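Putative histidinol-phosphate aminotransferase (Burkholderia pseudomallei, PDB 3P1T) probably acts as a pyridoxal 5'-phosphate-dependent aminotransferase, transferring the amino group of L-histidinol phosphate to 2-oxoglutarate in histidine biosynthesis. Local coordinates at residues Q300-A304 with G305-L309; A105-V109 with S110-H114; Q150-A154 with G155-Q159. One frame throughout, in Å; residues are numbered along the deposited sequence.

Interaction 1: residues Q300-A304 with G305-L309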
loop_
_atom_site.group_PDB
_atom_site.type_symbol
_atom_site.label_atom_id
_atom_site.label_comp_id
_atom_site.label_asym_id
_atom_site.label_seq_id
_atom_site.Cartn_x
_atom_site.Cartn_y
_atom_site.Cartn_z
ATOM N N GLN A 300 21.948 -10.426 16.992
ATOM C CA GLN A 300 20.516 -10.694 16.928
ATOM C C GLN A 300 20.228 -11.726 15.816
ATOM O O GLN A 300 20.430 -11.435 14.641
ATOM C CB GLN A 300 19.757 -9.364 16.698
ATOM C CG GLN A 300 18.315 -9.366 17.147
ATOM N N VAL A 301 19.817 -12.946 16.192
ATOM C CA VAL A 301 19.440 -13.994 15.226
ATOM C C VAL A 301 17.907 -14.220 15.354
ATOM O O VAL A 301 17.284 -13.577 16.197
ATOM C CB VAL A 301 20.250 -15.326 15.340
ATOM C CG1 VAL A 301 21.737 -15.101 15.075
ATOM C CG2 VAL A 301 20.016 -16.049 16.665
ATOM N N LYS A 302 17.306 -15.099 14.522
ATOM C CA LYS A 302 15.869 -15.393 14.535
ATOM C C LYS A 302 15.593 -16.755 15.167
ATOM O O LYS A 302 16.254 -17.738 14.826
ATOM C CB LYS A 302 15.310 -15.354 13.090
ATOM C CG LYS A 302 13.832 -15.782 12.907
ATOM C CD LYS A 302 12.792 -14.813 13.467
ATOM C CE LYS A 302 12.578 -13.633 12.567
ATOM N NZ LYS A 302 11.528 -12.727 13.081
ATOM N N ASP A 303 14.596 -16.811 16.076
ATOM C CA ASP A 303 14.117 -18.047 16.696
ATOM C C ASP A 303 13.160 -18.705 15.696
ATOM O O ASP A 303 12.101 -18.150 15.401
ATOM C CB ASP A 303 13.455 -17.754 18.063
ATOM C CG ASP A 303 12.930 -18.944 18.866
ATOM O OD1 ASP A 303 12.982 -20.091 18.351
ATOM O OD2 ASP A 303 12.477 -18.732 20.013
ATOM N N ALA A 304 13.548 -19.868 15.145
ATOM C CA ALA A 304 12.756 -20.567 14.132
ATOM C C ALA A 304 11.463 -21.204 14.727
ATOM O O ALA A 304 10.679 -21.796 13.975
ATOM C CB ALA A 304 13.605 -21.627 13.444
ATOM N N GLY A 305 11.233 -21.016 16.034
ATOM C CA GLY A 305 10.025 -21.448 16.735
ATOM C C GLY A 305 8.801 -20.737 16.169
ATOM O O GLY A 305 7.695 -21.282 16.169
ATOM N N GLN A 306 9.023 -19.529 15.610
ATOM C CA GLN A 306 8.043 -18.675 14.946
ATOM C C GLN A 306 7.410 -19.388 13.763
ATOM O O GLN A 306 6.268 -19.097 13.410
ATOM C CB GLN A 306 8.762 -17.401 14.457
ATOM C CG GLN A 306 7.838 -16.306 13.947
ATOM C CD GLN A 306 8.575 -15.075 13.487
ATOM O OE1 GLN A 306 9.567 -14.624 14.085
ATOM N NE2 GLN A 306 8.043 -14.448 12.463
ATOM N N PHE A 307 8.179 -20.300 13.129
ATOM C CA PHE A 307 7.780 -21.045 11.937
ATOM C C PHE A 307 7.460 -22.523 12.255
ATOM O O PHE A 307 7.202 -23.287 11.334
ATOM C CB PHE A 307 8.892 -20.962 10.885
ATOM C CG PHE A 307 9.389 -19.557 10.669
ATOM C CD1 PHE A 307 8.664 -18.657 9.898
ATOM C CD2 PHE A 307 10.572 -19.123 11.254
ATOM C CE1 PHE A 307 9.111 -17.341 9.723
ATOM C CE2 PHE A 307 11.022 -17.812 11.074
ATOM C CZ PHE A 307 10.288 -16.929 10.308
ATOM N N GLY A 308 7.423 -22.887 13.534
ATOM C CA GLY A 308 7.096 -24.239 13.977
ATOM C C GLY A 308 8.302 -25.129 14.186
ATOM O O GLY A 308 8.159 -26.316 14.522
ATOM N N LEU A 309 9.507 -24.559 13.967
ATOM C CA LEU A 309 10.766 -25.269 14.146
ATOM C C LEU A 309 11.445 -24.809 15.424
ATOM O O LEU A 309 12.487 -24.148 15.378
ATOM C CB LEU A 309 11.687 -25.087 12.945
ATOM C CG LEU A 309 11.511 -26.065 11.829
ATOM C CD1 LEU A 309 12.156 -25.547 10.570
ATOM C CD2 LEU A 309 12.064 -27.425 12.193
#
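A304 O accepts two backbone bonds as the chain leaves strand 299-303 and turns through a short 3-10 segment. F307 N and L309 N each lie 3.0 Å from A304 O. They reach it from opposite faces of its carbonyl plane. D303 O receives a weak bond from Q306 N. The D303 carboxylate also reaches into the turn: OD1 accepts from G305 N at 3.0 Å, with the donor 51° out of the carboxylate plane. This closes an Asx turn.

K302 bends toward Q306. Its CG is anti to the backbone N, and bends at chi2 (70°) and chi3 (78°) bring NZ to the amide. NZ donates a hydrogen bond to Q306 OE1 (2.9 Å), in the carbonyl plane and on a lone pair. The amide NE2 of Q306 is held by D101. K302 CG meets the edge of the F307 ring at CE2, 3.9 Å away. A304 CB and L309 CB pack 4.0 Å apart, next to L281.

The F307 side chain lies about 3 Å from a bound tartrate, probably from the crystallisation liquor, which may mark a pocket. The whole is a strand-exit turn, an Asx turn running into a 3-10 turn after strand 299-303.

Interaction 2: residues A105-V109 with S110-H114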
loop_
_atom_site.group_PDB
_atom_site.type_symbol
_atom_site.label_atom_id
_atom_site.label_comp_id
_atom_site.label_asym_id
_atom_site.label_seq_id
_atom_site.Cartn_x
_atom_site.Cartn_y
_atom_site.Cartn_z
ATOM N N ALA A 105 -1.177 -16.143 8.909
ATOM C CA ALA A 105 -1.658 -14.834 9.360
ATOM C C ALA A 105 -2.786 -14.329 8.488
ATOM O O ALA A 105 -3.777 -13.847 9.025
ATOM C CB ALA A 105 -0.525 -13.833 9.363
ATOM N N ARG A 106 -2.664 -14.476 7.161
ATOM C CA ARG A 106 -3.681 -14.050 6.178
ATOM C C ARG A 106 -4.898 -14.991 6.186
ATOM O O ARG A 106 -6.026 -14.536 5.947
ATOM C CB ARG A 106 -3.058 -13.984 4.773
ATOM C CG ARG A 106 -1.994 -12.896 4.640
ATOM C CD ARG A 106 -2.651 -11.531 4.540
ATOM N NE ARG A 106 -2.651 -10.793 5.797
ATOM C CZ ARG A 106 -3.443 -9.762 6.069
ATOM N NH1 ARG A 106 -4.380 -9.388 5.207
ATOM N NH2 ARG A 106 -3.346 -9.136 7.232
ATOM N N ILE A 107 -4.682 -16.292 6.485
ATOM C CA ILE A 107 -5.757 -17.281 6.588
ATOM C C ILE A 107 -6.568 -16.962 7.892
ATOM O O ILE A 107 -7.787 -17.126 7.915
ATOM C CB ILE A 107 -5.180 -18.731 6.518
ATOM C CG1 ILE A 107 -4.861 -19.085 5.034
ATOM C CG2 ILE A 107 -6.158 -19.768 7.106
ATOM C CD1 ILE A 107 -3.825 -20.174 4.806
ATOM N N ALA A 108 -5.903 -16.389 8.905
ATOM C CA ALA A 108 -6.501 -15.983 10.164
ATOM C C ALA A 108 -7.368 -14.734 10.024
ATOM O O ALA A 108 -8.123 -14.430 10.950
ATOM C CB ALA A 108 -5.409 -15.716 11.176
ATOM N N VAL A 109 -7.207 -13.954 8.941
ATOM C CA VAL A 109 -8.031 -12.745 8.770
ATOM C C VAL A 109 -9.101 -13.036 7.734
ATOM O O VAL A 109 -9.919 -12.181 7.482
ATOM C CB VAL A 109 -7.281 -11.424 8.450
ATOM C CG1 VAL A 109 -6.409 -10.987 9.616
ATOM C CG2 VAL A 109 -6.475 -11.513 7.170
ATOM N N SER A 110 -9.136 -14.241 7.178
ATOM C CA SER A 110 -10.166 -14.639 6.209
ATOM C C SER A 110 -11.020 -15.800 6.762
ATOM O O SER A 110 -10.812 -16.241 7.894
ATOM C CB SER A 110 -9.508 -15.050 4.897
ATOM O OG SER A 110 -8.769 -16.244 5.107
ATOM N N GLY A 111 -11.913 -16.328 5.945
ATOM C CA GLY A 111 -12.707 -17.496 6.303
ATOM C C GLY A 111 -12.380 -18.684 5.416
ATOM O O GLY A 111 -13.285 -19.449 5.024
ATOM N N LEU A 112 -11.074 -18.844 5.083
ATOM C CA LEU A 112 -10.624 -19.916 4.210
ATOM C C LEU A 112 -10.349 -21.201 4.958
ATOM O O LEU A 112 -9.769 -21.175 6.049
ATOM C CB LEU A 112 -9.342 -19.515 3.463
ATOM C CG LEU A 112 -9.296 -18.208 2.662
ATOM C CD1 LEU A 112 -7.890 -17.921 2.225
ATOM C CD2 LEU A 112 -10.251 -18.221 1.475
ATOM N N ARG A 113 -10.704 -22.335 4.322
ATOM C CA ARG A 113 -10.355 -23.696 4.741
ATOM C C ARG A 113 -8.846 -23.875 4.629
ATOM O O ARG A 113 -8.215 -23.305 3.724
ATOM C CB ARG A 113 -11.098 -24.737 3.898
ATOM C CG ARG A 113 -12.480 -25.064 4.434
ATOM C CD ARG A 113 -13.386 -25.581 3.352
ATOM N NE ARG A 113 -12.978 -26.873 2.817
ATOM C CZ ARG A 113 -12.837 -27.132 1.521
ATOM N NH1 ARG A 113 -13.055 -26.181 0.617
ATOM N NH2 ARG A 113 -12.474 -28.343 1.116
ATOM N N HIS A 114 -8.254 -24.616 5.573
ATOM C CA HIS A 114 -6.803 -24.743 5.574
ATOM C C HIS A 114 -6.359 -26.152 5.991
ATOM O O HIS A 114 -6.884 -26.723 6.956
ATOM C CB HIS A 114 -6.223 -23.673 6.531
ATOM C CG HIS A 114 -4.734 -23.490 6.497
ATOM N ND1 HIS A 114 -4.044 -23.083 7.617
ATOM C CD2 HIS A 114 -3.856 -23.645 5.478
ATOM C CE1 HIS A 114 -2.773 -23.002 7.248
ATOM N NE2 HIS A 114 -2.613 -23.325 5.971
#
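I107 and H114 form the tight side of this contact. The methyl CD1 of I107 sits over one face of the H114 imidazole, 3.6 Å from its centroid and 15° off the ring normal. This is a CH-pi contact. The two side chains cross at about a right angle. CG2 of I107 makes ordinary van der Waals contact with H114 CB, 3.9 Å away. H114 CG is anti to the backbone N (chi1 -170°), which turns the ring back under the isoleucine. The ring's NE2 is hydrogen-bonded to T95 on strand 92-96. L112 joins more loosely, with its CD1 4.3 Å from I107 CG1. F81 of helix 76-87 packs against both I107 and L112.

Helix 102-107 is the helix of a beta-alpha-beta unit. It links strand 92-96 to strand 113-117, outermost within this chain in the seven-stranded sheet, and the turn described here is its exit. S110 closes that exit. Its OG and N both donate to I107 O, at 3.1 Å and 3.3 Å, from the same face of the carbonyl plane. OG also receives a weak bond from L112 N.

The loose, solvent side is at G111 and R113. Both are exposed, and R113 points away from the helix end. V109 and R106 face the second subunit. CG2 of V109 lies 3.5 Å above the plane of the R106 guanidinium, offset toward the rim. R106 NH1 makes a salt bridge with D82 and bonds to K223 O of the second subunit, whose R222 donates to A108 O.

Interaction 3: residues Q150-A154 with G155-Q159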
loop_
_atom_site.group_PDB
_atom_site.type_symbol
_atom_site.label_atom_id
_atom_site.label_comp_id
_atom_site.label_asym_id
_atom_site.label_seq_id
_atom_site.Cartn_x
_atom_site.Cartn_y
_atom_site.Cartn_z
ATOM N N GLN A 150 15.387 -25.033 2.009
ATOM C CA GLN A 150 15.255 -26.145 1.082
ATOM C C GLN A 150 14.497 -25.728 -0.151
ATOM O O GLN A 150 13.562 -24.914 -0.078
ATOM C CB GLN A 150 14.545 -27.348 1.744
ATOM C CG GLN A 150 15.240 -27.935 2.968
ATOM C CD GLN A 150 16.644 -28.379 2.691
ATOM O OE1 GLN A 150 16.902 -29.281 1.870
ATOM N NE2 GLN A 150 17.581 -27.745 3.385
ATOM N N ALA A 151 14.886 -26.333 -1.282
ATOM C CA ALA A 151 14.265 -26.150 -2.588
ATOM C C ALA A 151 13.378 -27.349 -2.952
ATOM O O ALA A 151 13.709 -28.490 -2.605
ATOM C CB ALA A 151 15.330 -25.953 -3.649
ATOM N N LEU A 152 12.242 -27.082 -3.633
ATOM C CA LEU A 152 11.316 -28.119 -4.092
ATOM C C LEU A 152 11.968 -28.971 -5.146
ATOM O O LEU A 152 12.582 -28.429 -6.071
ATOM C CB LEU A 152 10.015 -27.507 -4.644
ATOM C CG LEU A 152 9.175 -26.729 -3.647
ATOM C CD1 LEU A 152 8.063 -25.990 -4.349
ATOM C CD2 LEU A 152 8.665 -27.622 -2.535
ATOM N N SER A 153 11.858 -30.303 -5.010
ATOM C CA SER A 153 12.456 -31.211 -6.001
ATOM C C SER A 153 11.612 -31.259 -7.280
ATOM O O SER A 153 10.445 -30.860 -7.269
ATOM C CB SER A 153 12.622 -32.623 -5.437
ATOM O OG SER A 153 11.396 -33.334 -5.415
ATOM N N ALA A 154 12.208 -31.785 -8.370
ATOM C CA ALA A 154 11.547 -31.980 -9.658
ATOM C C ALA A 154 10.262 -32.828 -9.493
ATOM O O ALA A 154 9.210 -32.478 -10.054
ATOM C CB ALA A 154 12.502 -32.649 -10.635
ATOM N N GLY A 155 10.378 -33.890 -8.677
ATOM C CA GLY A 155 9.307 -34.809 -8.333
ATOM C C GLY A 155 8.199 -34.146 -7.548
ATOM O O GLY A 155 7.026 -34.386 -7.834
ATOM N N GLU A 156 8.554 -33.298 -6.570
ATOM C CA GLU A 156 7.580 -32.561 -5.760
ATOM C C GLU A 156 6.766 -31.595 -6.653
ATOM O O GLU A 156 5.534 -31.672 -6.659
ATOM C CB GLU A 156 8.265 -31.790 -4.605
ATOM C CG GLU A 156 8.811 -32.649 -3.466
ATOM C CD GLU A 156 9.565 -31.909 -2.376
ATOM O OE1 GLU A 156 10.405 -31.044 -2.702
ATOM O OE2 GLU A 156 9.388 -32.264 -1.192
ATOM N N LEU A 157 7.453 -30.749 -7.454
ATOM C CA LEU A 157 6.819 -29.808 -8.375
ATOM C C LEU A 157 5.946 -30.532 -9.405
ATOM O O LEU A 157 4.836 -30.072 -9.690
ATOM C CB LEU A 157 7.874 -28.953 -9.089
ATOM C CG LEU A 157 8.447 -27.792 -8.267
ATOM C CD1 LEU A 157 9.652 -27.185 -8.936
ATOM C CD2 LEU A 157 7.401 -26.709 -8.042
ATOM N N ASP A 158 6.439 -31.682 -9.933
ATOM C CA ASP A 158 5.742 -32.531 -10.896
ATOM C C ASP A 158 4.436 -33.047 -10.281
ATOM O O ASP A 158 3.387 -32.909 -10.910
ATOM C CB ASP A 158 6.647 -33.687 -11.334
ATOM C CG ASP A 158 6.029 -34.663 -12.314
ATOM O OD1 ASP A 158 5.395 -34.204 -13.297
ATOM O OD2 ASP A 158 6.164 -35.893 -12.092
ATOM N N GLN A 159 4.492 -33.566 -9.032
ATOM C CA GLN A 159 3.343 -34.080 -8.294
ATOM C C GLN A 159 2.337 -32.957 -8.017
ATOM O O GLN A 159 1.148 -33.158 -8.268
ATOM C CB GLN A 159 3.791 -34.737 -6.988
ATOM C CG GLN A 159 2.853 -35.845 -6.509
ATOM C CD GLN A 159 3.138 -36.375 -5.116
ATOM O OE1 GLN A 159 2.238 -36.893 -4.445
ATOM N NE2 GLN A 159 4.372 -36.263 -4.631
#
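S153 and E156 bond to each other in both directions, each through one backbone N-H and one side-chain oxygen. This is a capping box, and it starts helix 154-163 with S153 as the N-cap. OG of S153 accepts from E156 N at 3.1 Å. It gives this N-H of the first turn an acceptor in place of a preceding helical carbonyl. In return S153 N donates to E156 OE1 at 2.8 Å, with a nearly straight angle of 169°. OE1 is met on its anti side, 15° out of the carboxylate plane. E156 CG is anti to the carbonyl carbon (chi1 -71°), which directs the side chain back toward S153, and the extended chain beyond CG gives the reach. Its other oxygen, OE2, has a weak bond from L125 N.

The first turn of the helix is also closed by backbone bonds. L157 N donates to S153 O at 3.0 Å, nearly along the C=O axis. D158 N donates to A154 O at 2.9 Å.

An apolar contact lies beside the polar one. L152 points toward the helix and crosses L157 at about a right angle. It also touches L125, while its backbone N is held by N143 OD1. On the polar side L152 CD2 lies 3.8 Å from E156 OE1. On the apolar side L152 CD1 meets L157 CD2 at 3.8 Å.

The three contacts are separate local turns of one chain, in the order 105-114, 150-159 and 300-309. Their centres lie 22 to 25 Å apart. Interaction 1 comes within about 9 Å of each of the other two, nearest atoms, while interactions 2 and 3 stay about 15 Å apart. Interaction 1 is the one placed at a bound molecule, through F307 and a tartrate that is probably from the crystallisation liquor. D101, which touches F307, immediately precedes helix 102-107 of interaction 2. P147, which also touches F307, lies in the loop leading to interaction 3. Interaction 2 alone borders the second subunit.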